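Local coordinates for sugar ABC transporter substrate-binding protein (Treponema pallidum subsp. pallidum, PDB 5U2P) that probably binds a small solute, perhaps a sugar, in the periplasm and hands it to a partner ABC transporter for uptake, at residues N161-L164 with E165-L169; D147-R151 with Y152-E156; S360-F363 with K364-I367; H256-R260 with D261-M265. All blocks are in the same frame, centred on the assembly; numbering follows the deposited sequence.

Contact 1 of 4, residues N161-L164 with E165-L169; sequences NELL and ESCAL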
loop_
_atom_site.group_PDB
_atom_site.type_symbol
_atom_site.label_atom_id
_atom_site.label_comp_id
_atom_site.label_asym_id
_atom_site.label_seq_id
_atom_site.Cartn_x
_atom_site.Cartn_y
_atom_site.Cartn_z
ATOM N N ASN A 161 -15.457 -14.023 14.424
ATOM C CA ASN A 161 -16.828 -14.307 14.809
ATOM C C ASN A 161 -17.601 -13.035 15.086
ATOM O O ASN A 161 -18.801 -12.975 14.847
ATOM C CB ASN A 161 -16.870 -15.225 16.031
ATOM C CG ASN A 161 -16.437 -16.628 15.704
ATOM O OD1 ASN A 161 -16.710 -17.135 14.616
ATOM N ND2 ASN A 161 -15.742 -17.265 16.636
ATOM N N GLU A 162 -16.915 -12.007 15.576
ATOM C CA GLU A 162 -17.575 -10.731 15.800
ATOM C C GLU A 162 -17.926 -10.079 14.457
ATOM O O GLU A 162 -18.963 -9.417 14.336
ATOM C CB GLU A 162 -16.700 -9.812 16.659
ATOM C CG GLU A 162 -16.736 -10.205 18.140
ATOM C CD GLU A 162 -15.939 -9.286 19.047
ATOM O OE1 GLU A 162 -15.606 -8.157 18.635
ATOM O OE2 GLU A 162 -15.652 -9.696 20.190
ATOM N N LEU A 163 -17.075 -10.274 13.453
ATOM C CA LEU A 163 -17.374 -9.782 12.106
ATOM C C LEU A 163 -18.616 -10.478 11.560
ATOM O O LEU A 163 -19.514 -9.827 11.049
ATOM C CB LEU A 163 -16.211 -10.005 11.153
ATOM C CG LEU A 163 -16.472 -9.656 9.684
ATOM C CD1 LEU A 163 -16.722 -8.176 9.526
ATOM C CD2 LEU A 163 -15.291 -10.092 8.830
ATOM N N LEU A 164 -18.663 -11.800 11.667
ATOM C CA LEU A 164 -19.823 -12.553 11.179
ATOM C C LEU A 164 -21.097 -12.131 11.906
ATOM O O LEU A 164 -22.151 -11.977 11.285
ATOM C CB LEU A 164 -19.607 -14.063 11.340
ATOM C CG LEU A 164 -18.497 -14.668 10.480
ATOM C CD1 LEU A 164 -18.363 -16.160 10.752
ATOM C CD2 LEU A 164 -18.713 -14.428 8.985
ATOM N N GLU A 165 -20.997 -11.939 13.220
ATOM C CA GLU A 165 -22.151 -11.516 14.008
ATOM C C GLU A 165 -22.589 -10.115 13.594
ATOM O O GLU A 165 -23.779 -9.859 13.416
ATOM C CB GLU A 165 -21.839 -11.552 15.508
ATOM C CG GLU A 165 -23.012 -11.137 16.390
ATOM C CD GLU A 165 -22.693 -11.196 17.875
ATOM O OE1 GLU A 165 -21.498 -11.292 18.238
ATOM O OE2 GLU A 165 -23.647 -11.142 18.681
ATOM N N SER A 166 -21.623 -9.210 13.440
ATOM C CA SER A 166 -21.916 -7.849 13.009
ATOM C C SER A 166 -22.670 -7.880 11.686
ATOM O O SER A 166 -23.621 -7.120 11.487
ATOM C CB SER A 166 -20.635 -7.026 12.860
ATOM O OG SER A 166 -20.011 -6.790 14.115
ATOM N N CYS A 167 -22.241 -8.751 10.774
ATOM C CA CYS A 167 -22.909 -8.845 9.480
ATOM C C CYS A 167 -24.316 -9.374 9.679
ATOM O O CYS A 167 -25.251 -8.933 9.017
ATOM C CB CYS A 167 -22.158 -9.751 8.517
ATOM S SG CYS A 167 -20.629 -9.009 7.869
ATOM N N ALA A 168 -24.451 -10.328 10.595
ATOM C CA ALA A 168 -25.745 -10.940 10.885
ATOM C C ALA A 168 -26.759 -9.915 11.389
ATOM O O ALA A 168 -27.905 -9.914 10.949
ATOM C CB ALA A 168 -25.581 -12.064 11.901
ATOM N N LEU A 169 -26.338 -9.046 12.308
ATOM C CA LEU A 169 -27.222 -8.012 12.856
ATOM C C LEU A 169 -27.641 -6.988 11.795
ATOM O O LEU A 169 -28.768 -6.490 11.806
ATOM C CB LEU A 169 -26.539 -7.293 14.024
ATOM C CG LEU A 169 -26.641 -7.927 15.416
ATOM C CD1 LEU A 169 -28.062 -7.842 15.940
ATOM C CD2 LEU A 169 -26.172 -9.368 15.425
#
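Asn161 to Leu164 and Glu165 to Leu169 are successive turns of one alpha helix, and four i+4 backbone bonds join them, from Glu165 N to Asn161 O through to Ala168 N to Leu164 O. The carbonyl of Glu162 carries a double load. It accepts Ser166 N at 2.8 Å and also the hydroxyl of the same residue, Ser166 OG to Glu162 O being 2.8 Å. The serine can do this because its OG lies beside its own backbone N and anti to the carbonyl carbon (chi1 -68°), which folds the hydroxyl back along the helix; the two donors approach Glu162 O from opposite faces of the carbonyl plane. This is a common way for a serine inside a helix to satisfy its hydroxyl, here in helix 160-172 of the solute-binding protein fold, and the side chain of Ser166 also packs against Ile154. On the neighbouring face, one residue on, Leu163 and Cys167 form the apolar side, with Leu163 CD1 4.3 Å from Cys167 SG, a loose touch. Both side chains rest on Met265 of strand 263-267, and Cys167 also meets Tyr241. The acidic side faces outward: Glu165 OE1, at the end of an extended chain, lies 6.4 Å from Glu162 OE2, two like-charged carboxylates not in contact. Glu162 OE1 instead turns back to accept Lys158 N, near the start of the helix.

Contact 2 of 4, residues D147-R151 with Y152-E156; sequences DLFDR and YGISE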
loop_
_atom_site.group_PDB
_atom_site.type_symbol
_atom_site.label_atom_id
_atom_site.label_comp_id
_atom_site.label_asym_id
_atom_site.label_seq_id
_atom_site.Cartn_x
_atom_site.Cartn_y
_atom_site.Cartn_z
ATOM N N ASP A 147 -22.488 5.511 13.274
ATOM C CA ASP A 147 -23.873 5.829 13.626
ATOM C C ASP A 147 -24.777 4.638 13.395
ATOM O O ASP A 147 -25.635 4.352 14.221
ATOM C CB ASP A 147 -24.398 7.028 12.828
ATOM C CG ASP A 147 -23.759 8.343 13.242
ATOM O OD1 ASP A 147 -23.272 8.451 14.386
ATOM O OD2 ASP A 147 -23.755 9.282 12.416
ATOM N N LEU A 148 -24.594 3.943 12.274
ATOM C CA LEU A 148 -25.369 2.735 12.001
ATOM C C LEU A 148 -25.047 1.655 13.019
ATOM O O LEU A 148 -25.937 0.941 13.486
ATOM C CB LEU A 148 -25.090 2.196 10.600
ATOM C CG LEU A 148 -25.695 2.941 9.422
ATOM C CD1 LEU A 148 -25.147 2.375 8.123
ATOM C CD2 LEU A 148 -27.216 2.833 9.451
ATOM N N PHE A 149 -23.768 1.523 13.345
ATOM C CA PHE A 149 -23.352 0.561 14.352
ATOM C C PHE A 149 -24.052 0.837 15.678
ATOM O O PHE A 149 -24.506 -0.088 16.345
ATOM C CB PHE A 149 -21.838 0.590 14.541
ATOM C CG PHE A 149 -21.104 -0.376 13.663
ATOM C CD1 PHE A 149 -21.491 -0.567 12.345
ATOM C CD2 PHE A 149 -20.018 -1.090 14.147
ATOM C CE1 PHE A 149 -20.813 -1.456 11.536
ATOM C CE2 PHE A 149 -19.340 -1.977 13.334
ATOM C CZ PHE A 149 -19.743 -2.157 12.031
ATOM N N ASP A 150 -24.143 2.110 16.052
ATOM C CA ASP A 150 -24.802 2.488 17.300
ATOM C C ASP A 150 -26.295 2.196 17.231
ATOM O O ASP A 150 -26.868 1.644 18.165
ATOM C CB ASP A 150 -24.580 3.969 17.611
ATOM C CG ASP A 150 -23.134 4.293 17.939
ATOM O OD1 ASP A 150 -22.396 3.389 18.389
ATOM O OD2 ASP A 150 -22.735 5.463 17.750
ATOM N N ARG A 151 -26.913 2.556 16.112
ATOM C CA ARG A 151 -28.347 2.367 15.931
ATOM C C ARG A 151 -28.764 0.922 16.168
ATOM O O ARG A 151 -29.711 0.654 16.909
ATOM C CB ARG A 151 -28.770 2.795 14.523
ATOM C CG ARG A 151 -30.267 2.679 14.269
ATOM C CD ARG A 151 -30.622 3.008 12.831
ATOM N NE ARG A 151 -32.046 2.801 12.571
ATOM C CZ ARG A 151 -32.605 2.849 11.366
ATOM N NH1 ARG A 151 -31.864 3.090 10.293
ATOM N NH2 ARG A 151 -33.910 2.646 11.234
ATOM N N TYR A 152 -28.051 -0.002 15.537
ATOM C CA TYR A 152 -28.406 -1.411 15.590
ATOM C C TYR A 152 -27.585 -2.163 16.630
ATOM O O TYR A 152 -27.463 -3.385 16.568
ATOM C CB TYR A 152 -28.224 -2.041 14.213
ATOM C CG TYR A 152 -29.001 -1.333 13.132
ATOM C CD1 TYR A 152 -30.384 -1.248 13.188
ATOM C CD2 TYR A 152 -28.353 -0.749 12.053
ATOM C CE1 TYR A 152 -31.100 -0.598 12.203
ATOM C CE2 TYR A 152 -29.058 -0.102 11.060
ATOM C CZ TYR A 152 -30.431 -0.033 11.138
ATOM O OH TYR A 152 -31.138 0.613 10.149
ATOM N N GLY A 153 -27.028 -1.428 17.587
ATOM C CA GLY A 153 -26.312 -2.031 18.695
ATOM C C GLY A 153 -25.174 -2.940 18.272
ATOM O O GLY A 153 -24.906 -3.950 18.915
ATOM N N ILE A 154 -24.501 -2.578 17.187
ATOM C CA ILE A 154 -23.353 -3.336 16.707
ATOM C C ILE A 154 -22.064 -2.726 17.241
ATOM O O ILE A 154 -21.897 -1.505 17.257
ATOM C CB ILE A 154 -23.308 -3.370 15.170
ATOM C CG1 ILE A 154 -24.647 -3.867 14.616
ATOM C CG2 ILE A 154 -22.162 -4.257 14.690
ATOM C CD1 ILE A 154 -24.787 -3.698 13.129
ATOM N N SER A 155 -21.157 -3.587 17.682
ATOM C CA SER A 155 -19.876 -3.162 18.230
ATOM C C SER A 155 -18.775 -3.384 17.200
ATOM O O SER A 155 -18.920 -4.213 16.308
ATOM C CB SER A 155 -19.569 -3.927 19.518
ATOM O OG SER A 155 -20.624 -3.777 20.455
ATOM N N GLU A 156 -17.683 -2.637 17.319
ATOM C CA GLU A 156 -16.544 -2.803 16.424
ATOM C C GLU A 156 -16.046 -4.249 16.491
ATOM O O GLU A 156 -15.669 -4.721 17.564
ATOM C CB GLU A 156 -15.425 -1.830 16.798
ATOM C CG GLU A 156 -14.219 -1.925 15.899
ATOM C CD GLU A 156 -13.130 -0.957 16.274
ATOM O OE1 GLU A 156 -13.273 0.246 15.977
ATOM O OE2 GLU A 156 -12.125 -1.406 16.858
#
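Arg151 leaves the helix with CG anti to the backbone N (chi1 -178°) and runs straight to NE, while Tyr152 sets its ring beside its own N, which brings the two side chains alongside each other and pointing the same way. Here helix 146-151 ends in a Schellman motif. Gly153, with positive phi, is the C-prime residue: Ile154 N reaches back to Phe149 O at 2.6 Å, in the carbonyl plane, and Gly153 N binds Asp150 O from above the carbonyl plane. The reversal carries Ile154 over the Phe149 ring, where CG2 makes a CH-pi contact 3.9 Å from the centroid and 14° off the normal. Ile154 also packs on Ser166, Leu169 and Ile170 of helix 160-172, and Phe149 stacks with Tyr144, so the apolar half of the cap is built into the domain core. On the outer half Arg151 CD lies over one face of the Tyr152 ring, 3.9 Å from its centroid, with guanidinium and ring planes 28° apart. Leu148 borders the same ring, its CD2 3.8 Å from Tyr152 CE2.

Contact 3 of 4, residues S360-F363 with K364-I367; sequences SALF and KSHI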
loop_
_atom_site.group_PDB
_atom_site.type_symbol
_atom_site.label_atom_id
_atom_site.label_comp_id
_atom_site.label_asym_id
_atom_site.label_seq_id
_atom_site.Cartn_x
_atom_site.Cartn_y
_atom_site.Cartn_z
ATOM N N SER A 360 -7.012 7.585 12.691
ATOM C CA SER A 360 -6.274 8.032 13.861
ATOM C C SER A 360 -5.838 6.874 14.751
ATOM O O SER A 360 -4.682 6.795 15.151
ATOM C CB SER A 360 -7.119 9.015 14.668
ATOM O OG SER A 360 -6.422 9.422 15.831
ATOM N N ALA A 361 -6.754 5.963 15.046
ATOM C CA ALA A 361 -6.444 4.847 15.935
ATOM C C ALA A 361 -5.416 3.911 15.302
ATOM O O ALA A 361 -4.446 3.507 15.947
ATOM C CB ALA A 361 -7.711 4.085 16.284
ATOM N N LEU A 362 -5.631 3.582 14.030
ATOM C CA LEU A 362 -4.745 2.673 13.309
ATOM C C LEU A 362 -3.401 3.333 13.045
ATOM O O LEU A 362 -2.372 2.662 12.938
ATOM C CB LEU A 362 -5.386 2.226 11.991
ATOM C CG LEU A 362 -6.490 1.155 12.093
ATOM C CD1 LEU A 362 -7.111 0.862 10.717
ATOM C CD2 LEU A 362 -5.991 -0.133 12.746
ATOM N N PHE A 363 -3.397 4.652 12.934
ATOM C CA PHE A 363 -2.128 5.332 12.759
ATOM C C PHE A 363 -1.240 5.127 13.990
ATOM O O PHE A 363 -0.052 4.822 13.856
ATOM C CB PHE A 363 -2.334 6.816 12.488
ATOM C CG PHE A 363 -1.065 7.533 12.145
ATOM C CD1 PHE A 363 -0.526 7.436 10.870
ATOM C CD2 PHE A 363 -0.392 8.269 13.100
ATOM C CE1 PHE A 363 0.650 8.082 10.547
ATOM C CE2 PHE A 363 0.785 8.919 12.786
ATOM C CZ PHE A 363 1.305 8.820 11.496
ATOM N N LYS A 364 -1.816 5.279 15.183
ATOM C CA LYS A 364 -1.067 5.095 16.421
ATOM C C LYS A 364 -0.740 3.631 16.704
ATOM O O LYS A 364 0.344 3.330 17.196
ATOM C CB LYS A 364 -1.838 5.674 17.616
ATOM C CG LYS A 364 -2.179 7.149 17.492
ATOM C CD LYS A 364 -0.933 8.016 17.336
ATOM C CE LYS A 364 -1.299 9.490 17.210
ATOM N NZ LYS A 364 -0.130 10.346 16.844
ATOM N N SER A 365 -1.667 2.721 16.412
ATOM C CA SER A 365 -1.463 1.315 16.753
ATOM C C SER A 365 -0.567 0.563 15.773
ATOM O O SER A 365 0.145 -0.355 16.171
ATOM C CB SER A 365 -2.809 0.593 16.859
ATOM O OG SER A 365 -3.567 0.682 15.664
ATOM N N HIS A 366 -0.607 0.934 14.495
ATOM C CA HIS A 366 0.111 0.184 13.480
ATOM C C HIS A 366 1.045 1.046 12.637
ATOM O O HIS A 366 2.237 0.745 12.552
ATOM C CB HIS A 366 -0.883 -0.551 12.578
ATOM C CG HIS A 366 -1.560 -1.707 13.247
ATOM N ND1 HIS A 366 -2.617 -1.550 14.120
ATOM C CD2 HIS A 366 -1.334 -3.039 13.164
ATOM C CE1 HIS A 366 -3.010 -2.736 14.550
ATOM N NE2 HIS A 366 -2.254 -3.657 13.979
ATOM N N ILE A 367 0.535 2.106 12.022
ATOM C CA ILE A 367 1.344 2.801 11.019
ATOM C C ILE A 367 2.573 3.433 11.682
ATOM O O ILE A 367 3.692 3.285 11.192
ATOM C CB ILE A 367 0.518 3.860 10.245
ATOM C CG1 ILE A 367 -0.653 3.184 9.510
ATOM C CG2 ILE A 367 1.419 4.598 9.252
ATOM C CD1 ILE A 367 -1.730 4.150 8.966
#
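Phe363 and Ile367 make the close-packed side of this short helix, their side chains crossing at about a right angle. Phe363 CD1 lies 3.8 Å from Ile367 CB, and Ile367 CG2 is equally near Phe363 CE1, so the beta-branched residue reaches the CD1-CE1 bond of the ring with CB and the CG2 methyl. Leu118 and Ile355 bear on the phenylalanine as well, and Ile367 reaches Ile139 of strand 138-145. Next to this pair Leu362 CD2 bridges towards the histidine, 3.9 Å from His366 ND1, while the leucine rests on Ala141 and Leu300. The imidazole is held at both nitrogens: His366 ND1 is hydrogen-bonded to Ser365 OG at 2.9 Å, the hydroxyl lying close to the ring plane, and NE2 is bonded to Gln297 O. Ser365 can serve because its OG stands between the backbone N and the carbonyl carbon (chi1 58°), over the previous turn and 3.0 Å from Ala361 O. NE2, facing a carbonyl, supplies the proton of its bond, and the two bonds fix the rotation of the buried ring. The other side is much looser. Ala361 and Lys364 are exposed, and the lysine, bent at chi2 (-59°), lays CG 3.4 Å from Ser360 O and sends NZ to a weak, long ion pair with Glu368. At the C-terminal end Leu362 O takes two donors, His366 N at 2.9 Å and Ile367 N at 3.1 Å; the second, i+5 bond marks the wider pi-type turn with which helix 360-367 finishes against the sheet.

Contact 4 of 4, residues H256-R260 with D261-M265; sequences HDFTR and DRIAM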
loop_
_atom_site.group_PDB
_atom_site.type_symbol
_atom_site.label_atom_id
_atom_site.label_comp_id
_atom_site.label_asym_id
_atom_site.label_seq_id
_atom_site.Cartn_x
_atom_site.Cartn_y
_atom_site.Cartn_z
ATOM N N HIS A 256 -21.279 6.794 -3.160
ATOM C CA HIS A 256 -22.666 7.202 -3.282
ATOM C C HIS A 256 -23.533 6.496 -2.258
ATOM O O HIS A 256 -24.312 7.139 -1.536
ATOM C CB HIS A 256 -23.180 6.913 -4.681
ATOM C CG HIS A 256 -24.573 7.374 -4.915
ATOM N ND1 HIS A 256 -25.671 6.637 -4.539
ATOM C CD2 HIS A 256 -25.050 8.491 -5.510
ATOM C CE1 HIS A 256 -26.766 7.297 -4.874
ATOM N NE2 HIS A 256 -26.414 8.408 -5.491
ATOM N N ASP A 257 -23.373 5.175 -2.160
ATOM C CA ASP A 257 -24.190 4.396 -1.242
ATOM C C ASP A 257 -23.770 4.573 0.227
ATOM O O ASP A 257 -24.629 4.613 1.120
ATOM C CB ASP A 257 -24.157 2.911 -1.632
ATOM C CG ASP A 257 -24.845 2.627 -2.965
ATOM O OD1 ASP A 257 -25.670 3.454 -3.408
ATOM O OD2 ASP A 257 -24.559 1.561 -3.567
ATOM N N PHE A 258 -22.471 4.681 0.492
ATOM C CA PHE A 258 -22.005 4.790 1.869
ATOM C C PHE A 258 -22.492 6.082 2.489
ATOM O O PHE A 258 -22.896 6.092 3.657
ATOM C CB PHE A 258 -20.471 4.701 1.939
ATOM C CG PHE A 258 -19.956 4.228 3.268
ATOM C CD1 PHE A 258 -20.014 5.055 4.391
ATOM C CD2 PHE A 258 -19.429 2.956 3.402
ATOM C CE1 PHE A 258 -19.532 4.609 5.612
ATOM C CE2 PHE A 258 -18.955 2.505 4.606
ATOM C CZ PHE A 258 -18.996 3.325 5.717
ATOM N N THR A 259 -22.470 7.168 1.716
ATOM C CA THR A 259 -22.861 8.469 2.251
ATOM C C THR A 259 -24.368 8.576 2.397
ATOM O O THR A 259 -24.854 9.550 2.976
ATOM C CB THR A 259 -22.341 9.655 1.391
ATOM O OG1 THR A 259 -22.813 9.569 0.037
ATOM C CG2 THR A 259 -20.834 9.689 1.384
ATOM N N ARG A 260 -25.107 7.596 1.855
ATOM C CA ARG A 260 -26.567 7.515 2.034
ATOM C C ARG A 260 -26.991 6.421 3.028
ATOM O O ARG A 260 -28.145 5.983 3.049
ATOM C CB ARG A 260 -27.241 7.301 0.680
ATOM C CG ARG A 260 -27.178 8.531 -0.206
ATOM C CD ARG A 260 -27.521 8.251 -1.643
ATOM N NE ARG A 260 -27.578 9.476 -2.423
ATOM C CZ ARG A 260 -26.521 10.206 -2.774
ATOM N NH1 ARG A 260 -25.296 9.845 -2.424
ATOM N NH2 ARG A 260 -26.701 11.322 -3.474
ATOM N N ASP A 261 -26.056 6.014 3.873
ATOM C CA ASP A 261 -26.307 5.046 4.942
ATOM C C ASP A 261 -26.816 3.708 4.391
ATOM O O ASP A 261 -27.612 3.021 5.038
ATOM C CB ASP A 261 -27.320 5.597 5.976
ATOM C CG ASP A 261 -26.790 6.773 6.792
ATOM O OD1 ASP A 261 -25.604 7.145 6.695
ATOM O OD2 ASP A 261 -27.584 7.322 7.576
ATOM N N ARG A 262 -26.355 3.327 3.201
ATOM C CA ARG A 262 -26.778 2.061 2.590
ATOM C C ARG A 262 -25.724 0.959 2.734
ATOM O O ARG A 262 -25.947 -0.179 2.290
ATOM C CB ARG A 262 -27.105 2.275 1.115
ATOM C CG ARG A 262 -28.308 3.116 0.885
ATOM C CD ARG A 262 -28.415 3.504 -0.557
ATOM N NE ARG A 262 -29.507 4.448 -0.724
ATOM C CZ ARG A 262 -29.785 5.094 -1.850
ATOM N NH1 ARG A 262 -29.043 4.916 -2.934
ATOM N NH2 ARG A 262 -30.797 5.945 -1.870
ATOM N N ILE A 263 -24.592 1.301 3.354
ATOM C CA ILE A 263 -23.496 0.360 3.631
ATOM C C ILE A 263 -22.965 0.481 5.066
ATOM O O ILE A 263 -22.512 1.547 5.487
ATOM C CB ILE A 263 -22.289 0.600 2.707
ATOM C CG1 ILE A 263 -22.697 0.550 1.246
ATOM C CG2 ILE A 263 -21.151 -0.422 3.019
ATOM C CD1 ILE A 263 -21.562 0.948 0.311
ATOM N N ALA A 264 -22.960 -0.627 5.789
ATOM C CA ALA A 264 -22.494 -0.630 7.173
ATOM C C ALA A 264 -20.982 -0.613 7.242
ATOM O O ALA A 264 -20.395 0.142 8.026
ATOM C CB ALA A 264 -23.033 -1.845 7.908
ATOM N N MET A 265 -20.372 -1.454 6.418
ATOM C CA MET A 265 -18.935 -1.689 6.420
ATOM C C MET A 265 -18.394 -1.723 4.992
ATOM O O MET A 265 -19.034 -2.255 4.095
ATOM C CB MET A 265 -18.605 -3.013 7.109
ATOM C CG MET A 265 -18.910 -3.052 8.580
ATOM S SD MET A 265 -18.496 -4.640 9.308
ATOM C CE MET A 265 -19.740 -5.684 8.560
HETATM O O HOH W 1 -27.863 2.742 -4.117
HETATM O O HOH W 2 -23.127 4.208 5.680
#
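Two arginines and a histidine crowd together at this helix end: Arg262 lays its guanidinium beside Arg260, whose CD lies over one face of it, and Arg262 NH1 comes to the edge of the His256 ring, 3.8 Å from CE1. Arg260 places NH1 over the centre of that imidazole, while the same NH1 donates to His256 O at 3.0 Å. A Schellman motif sets up the cluster. Asp261, with positive phi, is C-prime, Asp261 N meets Phe258 O to close a type I turn, and Arg262 N returns to Asp257 O at 3.0 Å; Arg260 N joins it there from the opposite face of the carbonyl plane. Beyond it the chain enters strand 263-267, and Ile263 crosses Phe258 at about a right angle, Ile263 CB 3.8 Å from Phe258 CD2. A water donates to both Phe258 O and Ile263 O, tying the helix end to the strand. Asp261 OD1 pairs with Arg280, whose NH1 also donates to Thr259 O. Asp257 OD1 takes a weak bond from His256 ND1 and forms a long salt bridge with Arg262 NH1 at 3.7 Å. Its carboxylate would probably balance part of the positive charge gathered here, chiefly that of Arg262.

In the fold
Along the chain the order is contact 2, contact 1, contact 4, contact 3. Contacts 1, 2 and 4 share one corner of the fold: helix 146-151 leads through a loop into helix 160-172, the centres of contacts 1 and 2 are about 11 Å apart, and both pack on strand 263-267, which contact 4 feeds. Met265 is the common partner, its CE 3.5 Å from Cys167 SG and its CG 3.7 Å from Phe149 CZ. Contact 3 stands apart, about 22 to 24 Å from the others between centres and without touching them, yet it leans on strand 138-145, which pairs with 263-267 in the same mixed sheet. All four therefore lie on or against one mixed sheet of this probably two-domain, solute-binding chain.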